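Local atomic coordinates of WipB (Legionella pneumophila, PDB entry 5NNY), a protein that acts as a translocated Ser/Thr phosphatase effector that targets the host lysosomal nutrient-sensing machinery, the domain here being its phosphoesterase-fold phosphatase domain. Residues A[19-22]-A[23-27]; A[139-142]-A[143-147]; A[180-183]-A[184-188]; A[206-209]-A[210-214]; A[243-246]-A[247-251]. One frame throughout, in Å; residues are numbered along the deposited sequence.

Contact 1 (A[19-22]-A[23-27]); sequences LNIL and VRQGI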
loop_
_atom_site.group_PDB
_atom_site.type_symbol
_atom_site.label_atom_id
_atom_site.label_comp_id
_atom_site.label_asym_id
_atom_site.label_seq_id
_atom_site.Cartn_x
_atom_site.Cartn_y
_atom_site.Cartn_z
ATOM N N LEU A 19 -6.260 -12.649 -0.031
ATOM C CA LEU A 19 -6.280 -13.984 0.558
ATOM C C LEU A 19 -6.006 -15.064 -0.483
ATOM O O LEU A 19 -5.229 -15.992 -0.233
ATOM C CB LEU A 19 -7.636 -14.243 1.229
ATOM C CG LEU A 19 -7.663 -15.555 2.036
ATOM C CD1 LEU A 19 -7.057 -15.330 3.400
ATOM C CD2 LEU A 19 -9.075 -16.084 2.199
ATOM N N ASN A 20 -6.662 -14.981 -1.641
ATOM C CA ASN A 20 -6.513 -16.016 -2.661
ATOM C C ASN A 20 -5.056 -16.168 -3.083
ATOM O O ASN A 20 -4.533 -17.291 -3.162
ATOM C CB ASN A 20 -7.392 -15.682 -3.865
ATOM C CG ASN A 20 -7.744 -16.905 -4.683
ATOM O OD1 ASN A 20 -7.883 -18.013 -4.152
ATOM N ND2 ASN A 20 -7.913 -16.709 -5.985
ATOM N N ILE A 21 -4.383 -15.047 -3.344
ATOM C CA ILE A 21 -2.995 -15.115 -3.782
ATOM C C ILE A 21 -2.122 -15.709 -2.687
ATOM O O ILE A 21 -1.280 -16.584 -2.949
ATOM C CB ILE A 21 -2.502 -13.725 -4.221
ATOM C CG1 ILE A 21 -3.330 -13.207 -5.396
ATOM C CG2 ILE A 21 -1.035 -13.775 -4.625
ATOM C CD1 ILE A 21 -3.125 -11.711 -5.660
ATOM N N LEU A 22 -2.335 -15.278 -1.437
ATOM C CA LEU A 22 -1.558 -15.794 -0.314
ATOM C C LEU A 22 -1.724 -17.304 -0.166
ATOM O O LEU A 22 -0.769 -17.999 0.183
ATOM C CB LEU A 22 -1.966 -15.077 0.976
ATOM C CG LEU A 22 -1.555 -13.617 1.102
ATOM C CD1 LEU A 22 -2.312 -12.953 2.241
ATOM C CD2 LEU A 22 -0.044 -13.516 1.329
ATOM N N VAL A 23 -2.925 -17.829 -0.430
ATOM C CA VAL A 23 -3.145 -19.274 -0.355
ATOM C C VAL A 23 -2.491 -19.985 -1.538
ATOM O O VAL A 23 -1.768 -20.980 -1.367
ATOM C CB VAL A 23 -4.652 -19.588 -0.278
ATOM C CG1 VAL A 23 -4.878 -21.094 -0.351
ATOM C CG2 VAL A 23 -5.261 -19.020 0.995
ATOM N N ARG A 24 -2.748 -19.496 -2.756
ATOM C CA ARG A 24 -2.273 -20.162 -3.964
ATOM C C ARG A 24 -0.755 -20.121 -4.080
ATOM O O ARG A 24 -0.166 -20.966 -4.757
ATOM C CB ARG A 24 -2.912 -19.521 -5.202
ATOM C CG ARG A 24 -4.397 -19.812 -5.338
ATOM C CD ARG A 24 -5.021 -19.114 -6.548
ATOM N NE ARG A 24 -4.361 -19.435 -7.814
ATOM C CZ ARG A 24 -4.624 -20.519 -8.540
ATOM N NH1 ARG A 24 -5.527 -21.401 -8.120
ATOM N NH2 ARG A 24 -3.982 -20.726 -9.679
ATOM N N GLN A 25 -0.110 -19.147 -3.448
ATOM C CA GLN A 25 1.337 -19.021 -3.504
ATOM C C GLN A 25 2.023 -19.646 -2.300
ATOM O O GLN A 25 3.229 -19.450 -2.122
ATOM C CB GLN A 25 1.737 -17.544 -3.635
ATOM C CG GLN A 25 1.478 -16.955 -5.019
ATOM C CD GLN A 25 2.209 -17.714 -6.105
ATOM O OE1 GLN A 25 3.398 -17.994 -5.984
ATOM N NE2 GLN A 25 1.497 -18.058 -7.172
ATOM N N GLY A 26 1.290 -20.394 -1.475
ATOM C CA GLY A 26 1.894 -21.097 -0.365
ATOM C C GLY A 26 2.418 -20.233 0.757
ATOM O O GLY A 26 3.333 -20.652 1.474
ATOM N N ILE A 27 1.866 -19.032 0.940
ATOM C CA ILE A 27 2.249 -18.246 2.105
ATOM C C ILE A 27 1.429 -18.642 3.327
ATOM O O ILE A 27 1.946 -18.664 4.448
ATOM C CB ILE A 27 2.113 -16.740 1.820
ATOM C CG1 ILE A 27 2.857 -16.368 0.543
ATOM C CG2 ILE A 27 2.623 -15.937 3.024
ATOM C CD1 ILE A 27 4.347 -16.519 0.689
#
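Leu19, Asn20 and Ile21 give their carbonyls to Val23, Arg24 and Gln25 in the last i to i+4 bonds of helix 15-24, and a Schellman motif then ends it. Gly26 is the C-prime residue, with positive phi (69°). Ile27 N reaches back to Leu22 O at 2.9 Å, and Gly26 N binds Val23 O at 3.1 Å. Leu22 and Ile27 make the apolar contact that goes with this cap. The methyl CD2 of Leu22 lies 3.9 Å from Ile27 CB, and the two side chains cross at a slant. On the outer side, Arg24 runs alongside Asn20. Arg24 CD sits 3.8 Å from Asn20 ND2, and the amide and guanidinium planes are turned 44° apart. Asn20 OD1 accepts a hydrogen bond from the hydroxyl of Tyr35. Gln25 CG lies beside Ile21 CG2 at 4.1 Å. Val23 CG2 is anti to the carbonyl carbon, beside the backbone N, which puts it against Leu19, 4.3 Å from Leu19 CG. Both residues also touch Ile28 of the short strand that follows, and Leu22 packs on Met8 of strand 6-8. The chemistry is that of a helix end with two faces. Main-chain N-H groups take up the carbonyls of Leu19 to Val23, and Lys89 takes that of Gln25. The leucine-isoleucine pair turns inward, and the amide and guanidinium groups stay on the outer side.

Contact 2 (A[139-142]-A[143-147]); sequences LFKE and NGNKL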
loop_
_atom_site.group_PDB
_atom_site.type_symbol
_atom_site.label_atom_id
_atom_site.label_comp_id
_atom_site.label_asym_id
_atom_site.label_seq_id
_atom_site.Cartn_x
_atom_site.Cartn_y
_atom_site.Cartn_z
ATOM N N LEU A 139 -1.633 12.609 10.352
ATOM C CA LEU A 139 -2.253 13.855 10.790
ATOM C C LEU A 139 -3.422 13.626 11.740
ATOM O O LEU A 139 -4.248 14.528 11.928
ATOM C CB LEU A 139 -2.704 14.688 9.578
ATOM C CG LEU A 139 -1.570 15.079 8.621
ATOM C CD1 LEU A 139 -2.072 15.995 7.516
ATOM C CD2 LEU A 139 -0.414 15.723 9.375
ATOM N N PHE A 140 -3.486 12.451 12.360
ATOM C CA PHE A 140 -4.604 12.110 13.234
ATOM C C PHE A 140 -4.817 13.177 14.310
ATOM O O PHE A 140 -5.932 13.687 14.498
ATOM C CB PHE A 140 -4.337 10.738 13.854
ATOM C CG PHE A 140 -5.405 10.273 14.802
ATOM C CD1 PHE A 140 -6.618 9.796 14.328
ATOM C CD2 PHE A 140 -5.163 10.248 16.176
ATOM C CE1 PHE A 140 -7.595 9.332 15.222
ATOM C CE2 PHE A 140 -6.117 9.787 17.061
ATOM C CZ PHE A 140 -7.336 9.332 16.590
ATOM N N LYS A 141 -3.742 13.560 15.002
ATOM C CA LYS A 141 -3.878 14.536 16.084
ATOM C C LYS A 141 -4.186 15.925 15.543
ATOM O O LYS A 141 -5.029 16.640 16.095
ATOM C CB LYS A 141 -2.606 14.577 16.926
ATOM C CG LYS A 141 -2.705 13.867 18.262
ATOM C CD LYS A 141 -1.446 14.068 19.105
ATOM C CE LYS A 141 -1.525 15.336 19.953
ATOM N NZ LYS A 141 -0.270 15.548 20.743
ATOM N N GLU A 142 -3.478 16.335 14.489
ATOM C CA GLU A 142 -3.757 17.600 13.813
ATOM C C GLU A 142 -5.231 17.736 13.474
ATOM O O GLU A 142 -5.804 18.825 13.594
ATOM C CB GLU A 142 -2.945 17.695 12.519
ATOM C CG GLU A 142 -1.727 18.578 12.546
ATOM C CD GLU A 142 -1.615 19.380 11.261
ATOM O OE1 GLU A 142 -2.614 19.404 10.504
ATOM O OE2 GLU A 142 -0.549 19.981 11.006
ATOM N N ASN A 143 -5.857 16.654 13.006
ATOM C CA ASN A 143 -7.247 16.700 12.574
ATOM C C ASN A 143 -8.225 16.439 13.708
ATOM O O ASN A 143 -9.395 16.128 13.446
ATOM C CB ASN A 143 -7.458 15.723 11.415
ATOM C CG ASN A 143 -6.733 16.167 10.154
ATOM O OD1 ASN A 143 -6.680 17.360 9.847
ATOM N ND2 ASN A 143 -6.152 15.211 9.427
ATOM N N GLY A 144 -7.768 16.558 14.954
ATOM C CA GLY A 144 -8.631 16.460 16.115
ATOM C C GLY A 144 -8.954 15.031 16.488
ATOM O O GLY A 144 -10.065 14.756 16.956
ATOM N N ASN A 145 -8.009 14.105 16.281
ATOM C CA ASN A 145 -8.211 12.686 16.592
ATOM C C ASN A 145 -9.307 12.087 15.715
ATOM O O ASN A 145 -10.289 11.504 16.191
ATOM C CB ASN A 145 -8.497 12.483 18.078
ATOM C CG ASN A 145 -7.246 12.607 18.927
ATOM O OD1 ASN A 145 -6.396 13.472 18.702
ATOM N ND2 ASN A 145 -7.125 11.725 19.909
ATOM N N LYS A 146 -9.113 12.244 14.406
ATOM C CA LYS A 146 -9.950 11.652 13.380
ATOM C C LYS A 146 -9.060 11.336 12.191
ATOM O O LYS A 146 -8.092 12.052 11.930
ATOM C CB LYS A 146 -11.074 12.603 12.966
ATOM C CG LYS A 146 -12.299 11.942 12.365
ATOM C CD LYS A 146 -13.380 13.014 12.125
ATOM C CE LYS A 146 -14.686 12.448 11.561
ATOM N NZ LYS A 146 -14.655 12.323 10.074
ATOM N N LEU A 147 -9.383 10.256 11.487
ATOM C CA LEU A 147 -8.667 9.878 10.265
ATOM C C LEU A 147 -9.384 10.528 9.093
ATOM O O LEU A 147 -10.496 10.124 8.749
ATOM C CB LEU A 147 -8.627 8.357 10.103
ATOM C CG LEU A 147 -7.934 7.558 11.201
ATOM C CD1 LEU A 147 -8.210 6.065 11.034
ATOM C CD2 LEU A 147 -6.438 7.827 11.175
HETATM O O HOH W 1 -6.257 16.119 18.737
#
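Phe140 and Asn145 meet face-on. Asn145 CA lies over the centre of the phenyl ring, 3.5 Å from its centroid and 14° off the ring normal, a CH-pi contact. The amide of Asn145 crosses the ring at a slant, its plane 37° from that of the phenyl group, and its CG comes 3.6 Å from Phe140 CE2. Phe140 carries CG anti to its own nitrogen (chi1 179°), which lays the ring against the chain at Asn145 and Lys146. Leu147 CD2 approaches the ring obliquely, 3.7 Å from Phe140 CD1. Ring and leucine both rest on Asn175 of helix 175-186. Asn145 OD1 turns instead toward Lys141. A water donates to this OD1 at 2.7 Å and to Lys141 O at 3.0 Å, so it ties the side chain to the turn. In the backbone, Phe140 O is the hub. It takes Asn145 N at 2.8 Å, with weak bonds from Asn143 N and Lys146 N. Asn143 N also binds Leu139 O. Gly144 N meets Lys141 O from above the carbonyl plane. Gly144 and Asn145 both have positive phi. The arrangement is a type I beta turn, Lys141 to Gly144, in the surface loop that follows helix 128-138, with an aromatic ring packed against the chain that leaves the turn.

Contact 3 (A[180-183]-A[184-188]); sequences NIYH and QVYKK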
loop_
_atom_site.group_PDB
_atom_site.type_symbol
_atom_site.label_atom_id
_atom_site.label_comp_id
_atom_site.label_asym_id
_atom_site.label_seq_id
_atom_site.Cartn_x
_atom_site.Cartn_y
_atom_site.Cartn_z
ATOM N N ASN A 180 -2.503 1.583 15.605
ATOM C CA ASN A 180 -1.470 0.627 15.997
ATOM C C ASN A 180 -0.978 -0.167 14.795
ATOM O O ASN A 180 0.229 -0.359 14.620
ATOM C CB ASN A 180 -1.967 -0.325 17.085
ATOM C CG ASN A 180 -0.942 -1.408 17.405
ATOM O OD1 ASN A 180 -0.016 -1.196 18.186
ATOM N ND2 ASN A 180 -1.087 -2.562 16.775
ATOM N N ILE A 181 -1.900 -0.644 13.953
ATOM C CA ILE A 181 -1.484 -1.400 12.774
ATOM C C ILE A 181 -0.681 -0.506 11.834
ATOM O O ILE A 181 0.329 -0.927 11.262
ATOM C CB ILE A 181 -2.713 -2.024 12.079
ATOM C CG1 ILE A 181 -3.404 -3.019 13.014
ATOM C CG2 ILE A 181 -2.321 -2.748 10.777
ATOM C CD1 ILE A 181 -4.643 -3.652 12.417
ATOM N N TYR A 182 -1.101 0.753 11.686
ATOM C CA TYR A 182 -0.352 1.693 10.863
ATOM C C TYR A 182 1.102 1.787 11.307
ATOM O O TYR A 182 2.024 1.623 10.501
ATOM C CB TYR A 182 -0.974 3.091 10.895
ATOM C CG TYR A 182 -0.045 4.029 10.130
ATOM C CD1 TYR A 182 0.083 3.915 8.755
ATOM C CD2 TYR A 182 0.752 4.957 10.792
ATOM C CE1 TYR A 182 0.958 4.724 8.042
ATOM C CE2 TYR A 182 1.623 5.775 10.092
ATOM C CZ TYR A 182 1.723 5.646 8.719
ATOM O OH TYR A 182 2.584 6.454 8.023
ATOM N N HIS A 183 1.319 2.081 12.582
ATOM C CA HIS A 183 2.663 2.324 13.097
ATOM C C HIS A 183 3.456 1.030 13.285
ATOM O O HIS A 183 4.663 0.992 13.015
ATOM C CB HIS A 183 2.569 3.086 14.430
ATOM C CG HIS A 183 2.100 4.504 14.286
ATOM N ND1 HIS A 183 2.905 5.507 13.790
ATOM C CD2 HIS A 183 0.913 5.088 14.582
ATOM C CE1 HIS A 183 2.233 6.645 13.778
ATOM N NE2 HIS A 183 1.023 6.420 14.259
ATOM N N GLN A 184 2.804 -0.034 13.760
ATOM C CA GLN A 184 3.531 -1.259 14.103
ATOM C C GLN A 184 3.766 -2.160 12.900
ATOM O O GLN A 184 4.704 -2.966 12.898
ATOM C CB GLN A 184 2.764 -2.037 15.173
ATOM C CG GLN A 184 2.723 -1.323 16.488
ATOM C CD GLN A 184 4.103 -1.200 17.094
ATOM O OE1 GLN A 184 4.894 -2.149 17.068
ATOM N NE2 GLN A 184 4.411 -0.024 17.629
ATOM N N VAL A 185 2.923 -2.057 11.888
ATOM C CA VAL A 185 2.902 -3.010 10.791
ATOM C C VAL A 185 3.094 -2.305 9.459
ATOM O O VAL A 185 4.057 -2.571 8.730
ATOM C CB VAL A 185 1.587 -3.812 10.790
ATOM C CG1 VAL A 185 1.550 -4.758 9.592
ATOM C CG2 VAL A 185 1.454 -4.588 12.106
ATOM N N TYR A 186 2.176 -1.403 9.131
ATOM C CA TYR A 186 2.105 -0.905 7.760
ATOM C C TYR A 186 3.322 -0.065 7.385
ATOM O O TYR A 186 3.978 -0.320 6.358
ATOM C CB TYR A 186 0.814 -0.102 7.568
ATOM C CG TYR A 186 0.630 0.381 6.140
ATOM C CD1 TYR A 186 0.056 -0.455 5.174
ATOM C CD2 TYR A 186 0.996 1.681 5.764
ATOM C CE1 TYR A 186 -0.131 -0.023 3.863
ATOM C CE2 TYR A 186 0.819 2.118 4.449
ATOM C CZ TYR A 186 0.253 1.270 3.507
ATOM O OH TYR A 186 0.051 1.709 2.209
ATOM N N LYS A 187 3.636 0.953 8.188
ATOM C CA LYS A 187 4.587 1.964 7.721
ATOM C C LYS A 187 6.009 1.426 7.637
ATOM O O LYS A 187 6.797 1.903 6.816
ATOM C CB LYS A 187 4.547 3.215 8.614
ATOM C CG LYS A 187 5.151 3.043 10.016
ATOM C CD LYS A 187 5.164 4.372 10.758
ATOM C CE LYS A 187 5.890 4.281 12.106
ATOM N NZ LYS A 187 5.652 5.537 12.865
ATOM N N LYS A 188 6.372 0.464 8.472
ATOM C CA LYS A 188 7.741 -0.017 8.403
ATOM C C LYS A 188 7.954 -1.029 7.282
ATOM O O LYS A 188 9.095 -1.439 7.054
ATOM C CB LYS A 188 8.150 -0.584 9.761
ATOM C CG LYS A 188 8.300 0.515 10.828
ATOM C CD LYS A 188 8.178 -0.003 12.266
ATOM C CE LYS A 188 7.766 1.128 13.246
ATOM N NZ LYS A 188 8.849 2.126 13.527
#
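His183 and Tyr182 both meet Lys187, and with Gln184 they bury the most surface here. Lys187 NZ donates to His183 ND1 at 2.9 Å, from the ring edge and 1° out of the imidazole plane, with ND1 as the acceptor. The same ammonium makes a weak bond to Ala251 O on helix 233-253. Lys187 CG sits between the backbone N and the carbonyl carbon (chi1 72°), and the rest of the chain is extended. It therefore passes across Tyr182 at about a right angle on its way to the histidine. Its CB stands over the tyrosine face, 4.1 Å from the ring centroid, in a CH-pi contact. Tyr186 CD2 meets Tyr182 CE1 obliquely at 3.8 Å, and the hydroxyl of Tyr186 is bonded to Glu97. Gln184 belongs to the exposed side. Its CG lies 3.2 Å from Asn180 OD1, and the two amide planes are 15° apart. His183 O is buried without a polar partner, and Lys188 CE is 3.1 Å from it. The backbone widens at the same place. Ile181 O accepts from both Val185 N and Tyr186 N, each at 2.9 Å, and Lys187 N binds Tyr182 O. This i to i+5 bonding is typical of a pi-type turn, here near the C-terminal end of helix 175-186, just before strand 190-198.

Contact 4 (A[206-209]-A[210-214]); sequences VFSH and AGIGL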
loop_
_atom_site.group_PDB
_atom_site.type_symbol
_atom_site.label_atom_id
_atom_site.label_comp_id
_atom_site.label_asym_id
_atom_site.label_seq_id
_atom_site.Cartn_x
_atom_site.Cartn_y
_atom_site.Cartn_z
ATOM N N VAL A 206 13.815 -3.394 -11.027
ATOM C CA VAL A 206 13.341 -2.326 -10.141
ATOM C C VAL A 206 11.818 -2.375 -10.109
ATOM O O VAL A 206 11.175 -2.425 -11.165
ATOM C CB VAL A 206 13.854 -0.944 -10.589
ATOM C CG1 VAL A 206 13.115 0.185 -9.860
ATOM C CG2 VAL A 206 15.357 -0.843 -10.315
ATOM N N PHE A 207 11.249 -2.375 -8.902
ATOM C CA PHE A 207 9.806 -2.423 -8.687
ATOM C C PHE A 207 9.315 -1.077 -8.184
ATOM O O PHE A 207 9.950 -0.445 -7.338
ATOM C CB PHE A 207 9.403 -3.508 -7.677
ATOM C CG PHE A 207 9.736 -4.921 -8.119
ATOM C CD1 PHE A 207 10.971 -5.474 -7.841
ATOM C CD2 PHE A 207 8.800 -5.686 -8.793
ATOM C CE1 PHE A 207 11.276 -6.774 -8.238
ATOM C CE2 PHE A 207 9.092 -6.984 -9.194
ATOM C CZ PHE A 207 10.331 -7.528 -8.918
ATOM N N SER A 208 8.178 -0.650 -8.712
ATOM C CA SER A 208 7.560 0.591 -8.280
ATOM C C SER A 208 6.077 0.442 -8.552
ATOM O O SER A 208 5.662 -0.436 -9.305
ATOM C CB SER A 208 8.139 1.808 -9.009
ATOM O OG SER A 208 7.929 1.710 -10.413
ATOM N N HIS A 209 5.276 1.285 -7.895
ATOM C CA HIS A 209 3.842 1.230 -8.144
ATOM C C HIS A 209 3.500 1.645 -9.578
ATOM O O HIS A 209 2.627 1.039 -10.218
ATOM C CB HIS A 209 3.099 2.118 -7.137
ATOM C CG HIS A 209 1.670 2.348 -7.507
ATOM N ND1 HIS A 209 0.722 1.347 -7.465
ATOM C CD2 HIS A 209 1.035 3.449 -7.960
ATOM C CE1 HIS A 209 -0.445 1.831 -7.853
ATOM N NE2 HIS A 209 -0.282 3.104 -8.157
ATOM N N ALA A 210 4.183 2.661 -10.104
ATOM C CA ALA A 210 3.880 3.249 -11.403
ATOM C C ALA A 210 5.151 3.324 -12.237
ATOM O O ALA A 210 6.253 3.083 -11.745
ATOM C CB ALA A 210 3.269 4.655 -11.254
ATOM N N GLY A 211 4.996 3.697 -13.506
ATOM C CA GLY A 211 6.134 3.691 -14.421
ATOM C C GLY A 211 7.116 4.817 -14.126
ATOM O O GLY A 211 6.753 6.002 -14.141
ATOM N N ILE A 212 8.376 4.458 -13.889
ATOM C CA ILE A 212 9.449 5.407 -13.635
ATOM C C ILE A 212 10.662 5.010 -14.465
ATOM O O ILE A 212 10.669 3.985 -15.153
ATOM C CB ILE A 212 9.839 5.457 -12.154
ATOM C CG1 ILE A 212 10.343 4.068 -11.732
ATOM C CG2 ILE A 212 8.638 5.920 -11.296
ATOM C CD1 ILE A 212 11.100 4.048 -10.415
ATOM N N GLY A 213 11.711 5.819 -14.355
ATOM C CA GLY A 213 12.974 5.499 -14.988
ATOM C C GLY A 213 14.105 5.758 -14.023
ATOM O O GLY A 213 13.862 6.103 -12.860
ATOM N N LEU A 214 15.348 5.603 -14.495
ATOM C CA LEU A 214 16.503 5.992 -13.688
ATOM C C LEU A 214 16.468 7.467 -13.301
ATOM O O LEU A 214 17.047 7.849 -12.277
ATOM C CB LEU A 214 17.801 5.683 -14.445
ATOM C CG LEU A 214 18.079 4.222 -14.781
ATOM C CD1 LEU A 214 19.321 4.106 -15.689
ATOM C CD2 LEU A 214 18.284 3.414 -13.514
#
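Ser208 OG donates to Ala210 O at 2.5 Å, a very short bond that closes the bend at the end of strand 203-208. Ser208 holds OG between its nitrogen and its carbonyl carbon (chi1 61°), which aims the hydroxyl at the departing loop. Ile212 has its CG1 in the same kind of position (chi1 61°). This brings the ethyl arm back over the serine, with CG1 3.6 Å from Ser208 OG. The terminal CD1 of Ile212 goes on to Val206 CG1 at 4.4 Å, a loose apolar contact. Ile212 and Ser208 also share Ile193 of strand 190-198 as a neighbour. His209 takes a different course. Its ring leaves the serine side, and ND1 is bonded to Ile94 O. The ring also touches Asp10, Asp96 and Ser127 in other loops. The chain then runs through Gly211 to Gly213, the N-cap position of helix 214-224. The run Ser208 to Ile212, Ser-His-Ala-Gly-Ile, resembles the His-Gly-Gly motif of calcineurin-like phosphoesterases, whose histidine binds metal in relatives. The place of His209 beside Asp10 and Asp96 is consistent with such a role in the metal-site region of this fold.

Contact 5 (A[243-246]-A[247-251]); sequences INKK and FAEKA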
loop_
_atom_site.group_PDB
_atom_site.type_symbol
_atom_site.label_atom_id
_atom_site.label_comp_id
_atom_site.label_asym_id
_atom_site.label_seq_id
_atom_site.Cartn_x
_atom_site.Cartn_y
_atom_site.Cartn_z
ATOM N N ILE A 243 17.960 5.463 -0.416
ATOM C CA ILE A 243 16.702 6.182 -0.565
ATOM C C ILE A 243 15.657 5.631 0.399
ATOM O O ILE A 243 14.971 6.391 1.084
ATOM C CB ILE A 243 16.220 6.125 -2.022
ATOM C CG1 ILE A 243 17.129 6.990 -2.890
ATOM C CG2 ILE A 243 14.771 6.622 -2.138
ATOM C CD1 ILE A 243 17.127 6.602 -4.361
ATOM N N ASN A 244 15.535 4.301 0.484
ATOM C CA ASN A 244 14.506 3.732 1.340
ATOM C C ASN A 244 14.836 3.927 2.814
ATOM O O ASN A 244 13.918 4.022 3.636
ATOM C CB ASN A 244 14.294 2.248 1.016
ATOM C CG ASN A 244 13.474 2.039 -0.251
ATOM O OD1 ASN A 244 12.522 2.777 -0.523
ATOM N ND2 ASN A 244 13.845 1.038 -1.033
ATOM N N LYS A 245 16.124 4.003 3.167
ATOM C CA LYS A 245 16.479 4.245 4.565
ATOM C C LYS A 245 16.053 5.635 4.997
ATOM O O LYS A 245 15.506 5.809 6.090
ATOM C CB LYS A 245 17.980 4.087 4.793
ATOM C CG LYS A 245 18.411 4.323 6.244
ATOM C CD LYS A 245 19.933 4.249 6.406
ATOM C CE LYS A 245 20.358 4.219 7.870
ATOM N NZ LYS A 245 21.847 4.226 8.040
ATOM N N LYS A 246 16.322 6.637 4.163
ATOM C CA LYS A 246 15.840 7.983 4.445
ATOM C C LYS A 246 14.319 8.022 4.486
ATOM O O LYS A 246 13.733 8.716 5.327
ATOM C CB LYS A 246 16.377 8.965 3.397
ATOM C CG LYS A 246 17.891 9.180 3.468
ATOM C CD LYS A 246 18.252 9.802 4.813
ATOM C CE LYS A 246 19.692 10.259 4.874
ATOM N NZ LYS A 246 20.621 9.158 4.554
ATOM N N PHE A 247 13.660 7.269 3.601
ATOM C CA PHE A 247 12.200 7.252 3.601
ATOM C C PHE A 247 11.666 6.668 4.900
ATOM O O PHE A 247 10.712 7.199 5.491
ATOM C CB PHE A 247 11.666 6.463 2.394
ATOM C CG PHE A 247 10.160 6.377 2.357
ATOM C CD1 PHE A 247 9.402 7.450 1.905
ATOM C CD2 PHE A 247 9.506 5.242 2.786
ATOM C CE1 PHE A 247 8.013 7.377 1.880
ATOM C CE2 PHE A 247 8.121 5.169 2.767
ATOM C CZ PHE A 247 7.384 6.236 2.310
ATOM N N ALA A 248 12.284 5.581 5.367
ATOM C CA ALA A 248 11.881 4.961 6.624
ATOM C C ALA A 248 12.056 5.904 7.804
ATOM O O ALA A 248 11.284 5.837 8.763
ATOM C CB ALA A 248 12.676 3.680 6.854
ATOM N N GLU A 249 13.066 6.782 7.766
ATOM C CA GLU A 249 13.178 7.795 8.813
ATOM C C GLU A 249 11.988 8.743 8.791
ATOM O O GLU A 249 11.484 9.133 9.850
ATOM C CB GLU A 249 14.488 8.566 8.671
ATOM C CG GLU A 249 15.689 7.724 9.085
ATOM C CD GLU A 249 17.012 8.336 8.656
ATOM O OE1 GLU A 249 18.043 7.630 8.743
ATOM O OE2 GLU A 249 17.025 9.512 8.234
ATOM N N LYS A 250 11.535 9.133 7.597
ATOM C CA LYS A 250 10.317 9.927 7.491
ATOM C C LYS A 250 9.116 9.149 7.999
ATOM O O LYS A 250 8.237 9.719 8.645
ATOM C CB LYS A 250 10.055 10.347 6.046
ATOM C CG LYS A 250 11.109 11.223 5.392
ATOM C CD LYS A 250 11.219 12.578 6.039
ATOM C CE LYS A 250 12.354 13.362 5.387
ATOM N NZ LYS A 250 12.698 14.569 6.171
ATOM N N ALA A 251 9.033 7.854 7.676
ATOM C CA ALA A 251 7.950 7.047 8.228
ATOM C C ALA A 251 7.985 7.073 9.754
ATOM O O ALA A 251 6.952 7.274 10.405
ATOM C CB ALA A 251 8.023 5.610 7.702
HETATM O O HOH W 2 20.379 8.463 7.678
#
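Ala248 N binds Asn244 O at 2.8 Å, the shortest of four i to i+4 bonds in this regular stretch of helix 233-253. Phe247 N to Ile243 O (3.0 Å), Glu249 N to Lys245 O (3.1 Å) and Lys250 N to Lys246 O complete the set. A water gives the side chains an indirect link. It donates to Glu249 OE1 at 2.7 Å and accepts weakly from Lys246 NZ. The charged ends themselves stay apart: Lys246 NZ and Lys245 NZ are each 5.2 Å from Glu249 OE1. Any attraction is therefore probably modest, and for Lys246 it is relayed by the water. Lys246 and Glu249 lie side by side and point the same way. Lys245 is fully extended and crosses the glutamate at a slant. On the inner side of the helix, Asn244 ties both ends of its amide to strand 190-198, with ND2 on Ile193 O and OD1 on Ile192 N. Phe247 packs on Leu190 and Ile192 of that strand, and Ile243 on Leu220 and Phe224 of helix 214-224. Lys246 also touches Phe224 through its side chain. Its aliphatic part bends at chi2 (-63°), and its CD rests 3.6 Å from Glu249 OE2.

Contact 4 is the buried one, at the end of a strand in the six-stranded sheet. Contact 2 is a surface loop, and contacts 1, 3 and 5 lie on helices partly buried. Contacts 3 and 5 touch through a weak lysine-to-carbonyl bond. Contact 2 packs on the helix that carries contact 3, though their nearest atoms are about 7 Å apart. Contacts 4 and 5 both reach strand 190-198. Contact 1 touches none of the others and lies on the opposite side of the chain's centre from contact 2. Contact 1 has a Schellman cap, contact 3 a pi-type turn near the end of its helix, and contact 5 plain i to i+4 bonding. Waters bridge residues in contacts 2 and 5, while contact 4 relies on one serine hydroxyl.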